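PDB 6FXO: bifunctional autolysin from Staphylococcus aureus subsp. aureus Mu50, which hydrolyses bacterial cell-wall peptidoglycan, probably cleaving the glycan strands through the N-acetylglucosaminidase activity of glycoside hydrolase family 73. Local coordinates for residues H47-K52 with T194-R199; I73-I78 with A94-A99. All blocks are in the same frame, centred on the assembly; numbering follows the deposited sequence.

In the fold
The two contacts show how differently a helix start can be tied to the rest of a mainly helical chain. Interaction 1 is buried and joins the break between helices 42-49 and 51-56 to helix 195-200, far along the sequence. Interaction 2 is a partly exposed, sequence-local contact between the start of helix 75-82 and helix 92-102. No helix is shared, although helices 51-56 and 75-82 are consecutive, and the centres lie about 28 Å apart on opposite sides of the chain's centre. In the buried contact a tyrosine hydroxyl binds a backbone carbonyl; nearer the surface, an asparagine packs mainly by van der Waals contact.

Interaction 1. Residues H47-K52 with T194-R199; sequences HAMDTK and TLYKMR
The hydroxyl of Tyr196 crosses to segment 47-52 and donates a hydrogen bond to the backbone carbonyl of Met49. The modelled separation, 2.4 Å from Tyr196 OH to Met49 O, is very short, and its exact value is doubtful at 2.5 Å resolution. The acceptor lies at the edge of the phenol ring, near its plane. With CG anti to the backbone N (chi1 -169°), the tyrosine extends from helix 195-200 to the place where helix 42-49 ends and helix 51-56 begins.

Packing is closest around the phenol end. The methyl of Thr51 approaches the ring obliquely, with CG2 3.5 Å from Tyr196 CZ, while Met49 CB lies 3.7 Å from Tyr196 OH. Both side chains run roughly at right angles to the tyrosine. The two branches of Thr51 have different partners: CG2 packs on the ring, which Phe64 and Trp200 also meet, and OG1 hydrogen-bonds to Pro241 O in strand 237-242.

Asp50 belongs to the looser, partly exposed side. Its CB points away from segment 194-199, and the carboxylate caps the following helix through a weak bond to Arg53 N.

Because Tyr243 OH is a second hydrogen-bonding partner of Tyr196 OH, the buried phenol is satisfied by two neighbours, and Met49 O, near the end of its helix, gains a side-chain donor.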
ATOM      1  N   HIS A  47      16.768   0.753  13.961  1.00 68.40           N
ATOM      2  CA  HIS A  47      15.736   1.694  14.456  1.00 60.74           C
ATOM      3  C   HIS A  47      14.478   1.737  13.589  1.00 43.28           C
ATOM      4  O   HIS A  47      13.373   1.879  14.072  1.00 34.68           O
ATOM      5  CB  HIS A  47      16.345   3.110  14.604  1.00 55.96           C
ATOM      6  CG  HIS A  47      15.406   4.193  15.032  1.00 60.60           C
ATOM      7  ND1 HIS A  47      14.980   5.168  14.156  1.00 60.26           N
ATOM      8  CD2 HIS A  47      14.968   4.559  16.261  1.00 68.15           C
ATOM      9  CE1 HIS A  47      14.320   6.101  14.839  1.00 58.34           C
ATOM     10  NE2 HIS A  47      14.303   5.756  16.118  1.00 51.72           N
ATOM     11  N   ALA A  48      14.685   1.665  12.312  1.00 36.25           N
ATOM     12  CA  ALA A  48      13.636   1.688  11.335  1.00 41.08           C
ATOM     13  C   ALA A  48      12.867   0.346  11.301  1.00 42.20           C
ATOM     14  O   ALA A  48      11.720   0.302  10.858  1.00 43.02           O
ATOM     15  CB  ALA A  48      14.227   1.982   9.992  1.00 28.65           C
ATOM     16  N   MET A  49      13.523  -0.704  11.811  1.00 41.57           N
ATOM     17  CA  MET A  49      13.020  -2.094  11.883  1.00 38.71           C
ATOM     18  C   MET A  49      12.440  -2.535  13.231  1.00 36.62           C
ATOM     19  O   MET A  49      11.674  -3.508  13.341  1.00 34.82           O
ATOM     20  CB  MET A  49      14.198  -3.038  11.597  1.00 33.99           C
ATOM     21  CG  MET A  49      14.444  -3.303  10.166  1.00 43.79           C
ATOM     22  SD  MET A  49      15.928  -4.339  10.007  1.00 47.92           S
ATOM     23  CE  MET A  49      15.541  -5.630  11.039  1.00 40.75           C
ATOM     24  N   ASP A  50      12.807  -1.815  14.238  1.00 36.41           N
ATOM     25  CA  ASP A  50      12.385  -2.085  15.592  1.00 36.89           C
ATOM     26  C   ASP A  50      10.925  -2.005  15.753  1.00 33.65           C
ATOM     27  O   ASP A  50      10.409  -0.999  16.171  1.00 34.29           O
ATOM     28  CB  ASP A  50      13.155  -1.154  16.548  1.00 39.24           C
ATOM     29  CG  ASP A  50      12.854  -1.378  18.012  1.00 57.73           C
ATOM     30  OD1 ASP A  50      13.155  -2.475  18.517  1.00 73.64           O
ATOM     31  OD2 ASP A  50      12.380  -0.433  18.667  1.00 62.19           O
ATOM     32  N   THR A  51      10.247  -3.100  15.472  1.00 37.01           N
ATOM     33  CA  THR A  51       8.783  -3.057  15.610  1.00 44.77           C
ATOM     34  C   THR A  51       8.335  -2.649  16.997  1.00 48.23           C
ATOM     35  O   THR A  51       7.212  -2.181  17.142  1.00 50.11           O
ATOM     36  CB  THR A  51       8.126  -4.405  15.403  1.00 38.86           C
ATOM     37  OG1 THR A  51       8.445  -5.207  16.528  1.00 42.68           O
ATOM     38  CG2 THR A  51       8.547  -5.084  14.143  1.00 34.87           C
ATOM     39  N   LYS A  52       9.145  -2.865  18.026  1.00 53.18           N
ATOM     40  CA  LYS A  52       8.670  -2.452  19.310  1.00 73.51           C
ATOM     41  C   LYS A  52       8.454  -0.959  19.320  1.00 78.17           C
ATOM     42  O   LYS A  52       7.554  -0.467  19.989  1.00 81.55           O
ATOM     43  CB  LYS A  52       9.581  -2.872  20.483  1.00 89.71           C
ATOM     44  CG  LYS A  52       8.903  -3.114  21.880  1.00112.54           C
ATOM     45  CD  LYS A  52       7.378  -2.737  22.136  1.00129.29           C
ATOM     46  CE  LYS A  52       6.888  -3.098  23.558  1.00134.91           C
ATOM     47  NZ  LYS A  52       5.401  -2.892  23.834  1.00144.02           N
ATOM     48  N   THR A 194       1.674  -6.696   4.946  1.00 40.06           N
ATOM     49  CA  THR A 194       1.673  -5.492   5.753  1.00 38.99           C
ATOM     50  C   THR A 194       2.823  -4.749   5.204  1.00 36.12           C
ATOM     51  O   THR A 194       3.744  -5.390   4.698  1.00 34.47           O
ATOM     52  CB  THR A 194       2.004  -5.761   7.205  1.00 37.14           C
ATOM     53  OG1 THR A 194       3.184  -6.578   7.230  1.00 34.26           O
ATOM     54  CG2 THR A 194       0.873  -6.371   7.947  1.00 37.97           C
ATOM     55  N   LEU A 195       2.820  -3.439   5.346  1.00 28.26           N
ATOM     56  CA  LEU A 195       3.966  -2.700   4.801  1.00 33.99           C
ATOM     57  C   LEU A 195       5.352  -3.154   5.432  1.00 28.72           C
ATOM     58  O   LEU A 195       6.350  -2.978   4.816  1.00 26.58           O
ATOM     59  CB  LEU A 195       3.823  -1.146   4.933  1.00 32.32           C
ATOM     60  CG  LEU A 195       2.455  -0.496   4.508  1.00 29.51           C
ATOM     61  CD1 LEU A 195       2.252   0.815   5.137  1.00 18.25           C
ATOM     62  CD2 LEU A 195       2.295  -0.406   3.007  1.00 25.65           C
ATOM     63  N   TYR A 196       5.361  -3.707   6.616  1.00 24.70           N
ATOM     64  CA  TYR A 196       6.581  -4.107   7.197  1.00 34.56           C
ATOM     65  C   TYR A 196       7.088  -5.397   6.447  1.00 45.38           C
ATOM     66  O   TYR A 196       8.261  -5.477   6.101  1.00 48.15           O
ATOM     67  CB  TYR A 196       6.379  -4.427   8.683  1.00 34.58           C
ATOM     68  CG  TYR A 196       7.651  -4.619   9.470  1.00 50.11           C
ATOM     69  CD1 TYR A 196       8.289  -5.862   9.531  1.00 47.49           C
ATOM     70  CD2 TYR A 196       8.225  -3.563  10.165  1.00 51.10           C
ATOM     71  CE1 TYR A 196       9.474  -6.036  10.262  1.00 32.57           C
ATOM     72  CE2 TYR A 196       9.393  -3.725  10.893  1.00 58.20           C
ATOM     73  CZ  TYR A 196      10.011  -4.961  10.939  1.00 42.65           C
ATOM     74  OH  TYR A 196      11.147  -5.092  11.673  1.00 52.39           O
ATOM     75  N   LYS A 197       6.199  -6.372   6.188  1.00 41.41           N
ATOM     76  CA  LYS A 197       6.599  -7.570   5.508  1.00 39.23           C
ATOM     77  C   LYS A 197       7.064  -7.190   4.110  1.00 42.46           C
ATOM     78  O   LYS A 197       7.998  -7.823   3.592  1.00 49.62           O
ATOM     79  CB  LYS A 197       5.464  -8.610   5.457  1.00 32.09           C
ATOM     80  CG  LYS A 197       5.170  -9.322   6.823  1.00 29.04           C
ATOM     81  CD  LYS A 197       3.758 -10.003   6.779  1.00 35.35           C
ATOM     82  CE  LYS A 197       3.347 -11.011   7.875  1.00 48.49           C
ATOM     83  NZ  LYS A 197       1.874 -11.429   7.840  1.00 21.01           N
ATOM     84  N   MET A 198       6.441  -6.150   3.518  1.00 34.74           N
ATOM     85  CA  MET A 198       6.878  -5.767   2.161  1.00 39.43           C
ATOM     86  C   MET A 198       8.279  -5.182   2.124  1.00 32.22           C
ATOM     87  O   MET A 198       8.950  -5.335   1.109  1.00 30.04           O
ATOM     88  CB  MET A 198       5.910  -4.825   1.427  1.00 37.12           C
ATOM     89  CG  MET A 198       4.512  -5.279   1.435  1.00 36.46           C
ATOM     90  SD  MET A 198       3.435  -4.047   0.710  1.00 36.07           S
ATOM     91  CE  MET A 198       1.913  -4.894   0.760  1.00 48.10           C
ATOM     92  N   ARG A 199       8.687  -4.555   3.223  1.00 30.04           N
ATOM     93  CA  ARG A 199       9.982  -3.956   3.332  1.00 35.11           C
ATOM     94  C   ARG A 199      11.092  -4.867   3.811  1.00 41.87           C
ATOM     95  O   ARG A 199      12.107  -4.944   3.122  1.00 38.82           O
ATOM     96  CB  ARG A 199       9.982  -2.683   4.237  1.00 34.45           C
ATOM     97  CG  ARG A 199      11.404  -1.986   4.404  1.00 28.90           C
ATOM     98  CD  ARG A 199      12.018  -1.533   3.028  1.00 23.99           C
ATOM     99  NE  ARG A 199      13.361  -0.997   3.161  1.00 33.44           N
ATOM    100  CZ  ARG A 199      14.441  -1.685   3.478  1.00 61.42           C
ATOM    101  NH1 ARG A 199      14.354  -3.004   3.696  1.00 55.43           N
ATOM    102  NH2 ARG A 199      15.606  -1.071   3.600  1.00 71.59           N
TER

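Interaction 2. Residues I73-I78 with A94-A99; sequences ISIDKI and AFNKAA
Asn96 and Ile75 meet at about a right angle, the CG1-CD1 branch of the isoleucine lying over one face of the amide. Ile75 CG1 is 3.8 Å from Asn96 CB and 4.0 Å from Asn96 CG, almost directly above the latter, and Ile75 CD1 reaches Asn96 CB at 3.9 Å. Although the isoleucine sets out obliquely to helix 92-102, its longer branch sits beside the backbone N (chi1 -63°) and extends fully, which carries the tip to the asparagine.

The same amide face looks toward the carbonyl of Ile73. Asn96 ND2 comes within 3.3 Å of Ile73 O, but the oxygen stands well above the amide plane and the angle is too poor for a hydrogen bond. Asn96 therefore meets segment 73-78 chiefly through its methylene and the flat of its amide, making a van der Waals contact with a polar near approach at one end.

Just before helix 75-82, Ser74 serves as N-cap. Its OG accepts from Lys77 N at 3.3 Å and, weakly, from Asp76 N, capping the first turn of the helix, on which Ile75 lies.

Ile75 is exposed, whereas Phe95, next to Asn96 in the chain, is buried against Ile110 and Ala113 of helix 106-116 and Ile176 of helix 172-180. Helix 92-102 thus packs on helices 106-116 and 172-180 while Asn96 meets the start of helix 75-82.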
ATOM      1  N   ILE A  73     -15.682  -0.883   5.755  1.00 59.59           N
ATOM      2  CA  ILE A  73     -15.945   0.539   5.957  1.00 53.54           C
ATOM      3  C   ILE A  73     -17.241   0.900   5.231  1.00 45.58           C
ATOM      4  O   ILE A  73     -17.496   0.392   4.144  1.00 39.13           O
ATOM      5  CB  ILE A  73     -14.718   1.414   5.568  1.00 44.49           C
ATOM      6  CG1 ILE A  73     -13.441   0.764   6.146  1.00 46.75           C
ATOM      7  CG2 ILE A  73     -14.861   2.832   6.151  1.00 35.11           C
ATOM      8  CD1 ILE A  73     -12.151   1.533   5.854  1.00 49.47           C
ATOM      9  N   SER A  74     -18.067   1.759   5.825  1.00 46.98           N
ATOM     10  CA  SER A  74     -19.301   2.076   5.102  1.00 58.55           C
ATOM     11  C   SER A  74     -19.044   2.741   3.748  1.00 60.83           C
ATOM     12  O   SER A  74     -18.151   3.580   3.643  1.00 57.59           O
ATOM     13  CB  SER A  74     -20.187   2.975   5.965  1.00 65.58           C
ATOM     14  OG  SER A  74     -20.920   3.936   5.220  1.00 76.53           O
ATOM     15  N   ILE A  75     -19.825   2.352   2.700  1.00 57.03           N
ATOM     16  CA  ILE A  75     -19.668   2.926   1.398  1.00 65.16           C
ATOM     17  C   ILE A  75     -19.974   4.428   1.471  1.00 76.96           C
ATOM     18  O   ILE A  75     -19.411   5.200   0.698  1.00 81.56           O
ATOM     19  CB  ILE A  75     -20.598   2.163   0.427  1.00 72.45           C
ATOM     20  CG1 ILE A  75     -20.164   0.684   0.344  1.00 76.58           C
ATOM     21  CG2 ILE A  75     -20.610   2.824  -0.941  1.00 76.20           C
ATOM     22  CD1 ILE A  75     -21.035  -0.201  -0.540  1.00 72.62           C
ATOM     23  N   ASP A  76     -20.860   4.845   2.406  1.00 80.46           N
ATOM     24  CA  ASP A  76     -21.172   6.267   2.503  1.00 86.54           C
ATOM     25  C   ASP A  76     -19.975   7.042   2.987  1.00 82.99           C
ATOM     26  O   ASP A  76     -19.729   8.161   2.542  1.00 86.25           O
ATOM     27  CB  ASP A  76     -22.287   6.535   3.525  1.00 89.82           C
ATOM     28  CG  ASP A  76     -23.650   6.836   2.949  1.00100.77           C
ATOM     29  OD1 ASP A  76     -24.637   6.239   3.423  1.00118.23           O
ATOM     30  OD2 ASP A  76     -23.727   7.638   1.994  1.00113.23           O
ATOM     31  N   LYS A  77     -19.250   6.439   3.931  1.00 77.83           N
ATOM     32  CA  LYS A  77     -18.069   7.060   4.494  1.00 71.17           C
ATOM     33  C   LYS A  77     -17.023   7.215   3.445  1.00 63.11           C
ATOM     34  O   LYS A  77     -16.270   8.201   3.456  1.00 55.38           O
ATOM     35  CB  LYS A  77     -17.534   6.225   5.694  1.00 73.82           C
ATOM     36  CG  LYS A  77     -17.898   6.780   7.084  1.00 93.51           C
ATOM     37  CD  LYS A  77     -17.407   5.884   8.235  1.00110.30           C
ATOM     38  CE  LYS A  77     -17.012   6.673   9.456  1.00116.90           C
ATOM     39  NZ  LYS A  77     -18.036   7.040  10.448  1.00128.55           N
ATOM     40  N   ILE A  78     -17.002   6.254   2.495  1.00 51.20           N
ATOM     41  CA  ILE A  78     -16.014   6.363   1.460  1.00 48.56           C
ATOM     42  C   ILE A  78     -16.342   7.510   0.553  1.00 54.06           C
ATOM     43  O   ILE A  78     -15.466   8.324   0.279  1.00 61.53           O
ATOM     44  CB  ILE A  78     -15.837   5.023   0.705  1.00 48.95           C
ATOM     45  CG1 ILE A  78     -14.890   4.075   1.460  1.00 54.41           C
ATOM     46  CG2 ILE A  78     -15.255   5.277  -0.649  1.00 54.41           C
ATOM     47  CD1 ILE A  78     -15.119   3.906   2.943  1.00 55.41           C
ATOM     48  N   ALA A  94     -18.190   1.016  -5.826  1.00 79.56           N
ATOM     49  CA  ALA A  94     -17.456   0.199  -6.779  1.00 75.70           C
ATOM     50  C   ALA A  94     -16.208  -0.285  -6.073  1.00 65.59           C
ATOM     51  O   ALA A  94     -15.709  -1.384  -6.328  1.00 53.72           O
ATOM     52  CB  ALA A  94     -17.082   1.020  -7.997  1.00 74.45           C
ATOM     53  N   PHE A  95     -15.713   0.552  -5.162  1.00 62.13           N
ATOM     54  CA  PHE A  95     -14.526   0.205  -4.414  1.00 62.55           C
ATOM     55  C   PHE A  95     -14.761  -0.845  -3.369  1.00 55.69           C
ATOM     56  O   PHE A  95     -13.931  -1.734  -3.223  1.00 44.32           O
ATOM     57  CB  PHE A  95     -13.852   1.442  -3.755  1.00 62.51           C
ATOM     58  CG  PHE A  95     -12.799   2.160  -4.578  1.00 51.57           C
ATOM     59  CD1 PHE A  95     -11.550   1.587  -4.808  1.00 42.51           C
ATOM     60  CD2 PHE A  95     -13.065   3.392  -5.145  1.00 45.29           C
ATOM     61  CE1 PHE A  95     -10.609   2.222  -5.603  1.00 35.36           C
ATOM     62  CE2 PHE A  95     -12.116   4.033  -5.931  1.00 43.88           C
ATOM     63  CZ  PHE A  95     -10.901   3.445  -6.155  1.00 46.56           C
ATOM     64  N   ASN A  96     -15.917  -0.783  -2.649  1.00 51.69           N
ATOM     65  CA  ASN A  96     -16.098  -1.809  -1.646  1.00 53.21           C
ATOM     66  C   ASN A  96     -16.195  -3.130  -2.340  1.00 44.04           C
ATOM     67  O   ASN A  96     -15.802  -4.191  -1.844  1.00 38.56           O
ATOM     68  CB  ASN A  96     -17.350  -1.497  -0.850  1.00 56.50           C
ATOM     69  CG  ASN A  96     -17.346  -2.128   0.508  1.00 64.89           C
ATOM     70  OD1 ASN A  96     -17.948  -3.198   0.655  1.00 62.35           O
ATOM     71  ND2 ASN A  96     -16.675  -1.541   1.541  1.00 61.43           N
ATOM     72  N   LYS A  97     -16.673  -3.034  -3.525  1.00 41.00           N
ATOM     73  CA  LYS A  97     -16.864  -4.192  -4.388  1.00 58.82           C
ATOM     74  C   LYS A  97     -15.538  -4.773  -4.781  1.00 63.30           C
ATOM     75  O   LYS A  97     -15.377  -5.988  -4.679  1.00 62.51           O
ATOM     76  CB  LYS A  97     -17.672  -3.815  -5.648  1.00 71.96           C
ATOM     77  CG  LYS A  97     -18.502  -4.956  -6.254  1.00 84.66           C
ATOM     78  CD  LYS A  97     -18.618  -4.840  -7.792  1.00101.67           C
ATOM     79  CE  LYS A  97     -19.500  -5.909  -8.417  1.00100.82           C
ATOM     80  NZ  LYS A  97     -19.456  -5.910  -9.917  1.00 83.90           N
ATOM     81  N   ALA A  98     -14.566  -3.927  -5.232  1.00 59.44           N
ATOM     82  CA  ALA A  98     -13.330  -4.532  -5.587  1.00 51.98           C
ATOM     83  C   ALA A  98     -12.710  -5.095  -4.352  1.00 45.77           C
ATOM     84  O   ALA A  98     -12.029  -6.125  -4.431  1.00 39.17           O
ATOM     85  CB  ALA A  98     -12.422  -3.503  -6.222  1.00 58.22           C
ATOM     86  N   ALA A  99     -12.971  -4.424  -3.186  1.00 36.84           N
ATOM     87  CA  ALA A  99     -12.369  -4.953  -1.974  1.00 44.38           C
ATOM     88  C   ALA A  99     -12.903  -6.329  -1.565  1.00 51.46           C
ATOM     89  O   ALA A  99     -12.122  -7.265  -1.300  1.00 45.19           O
ATOM     90  CB  ALA A  99     -12.540  -3.963  -0.834  1.00 47.79           C
TER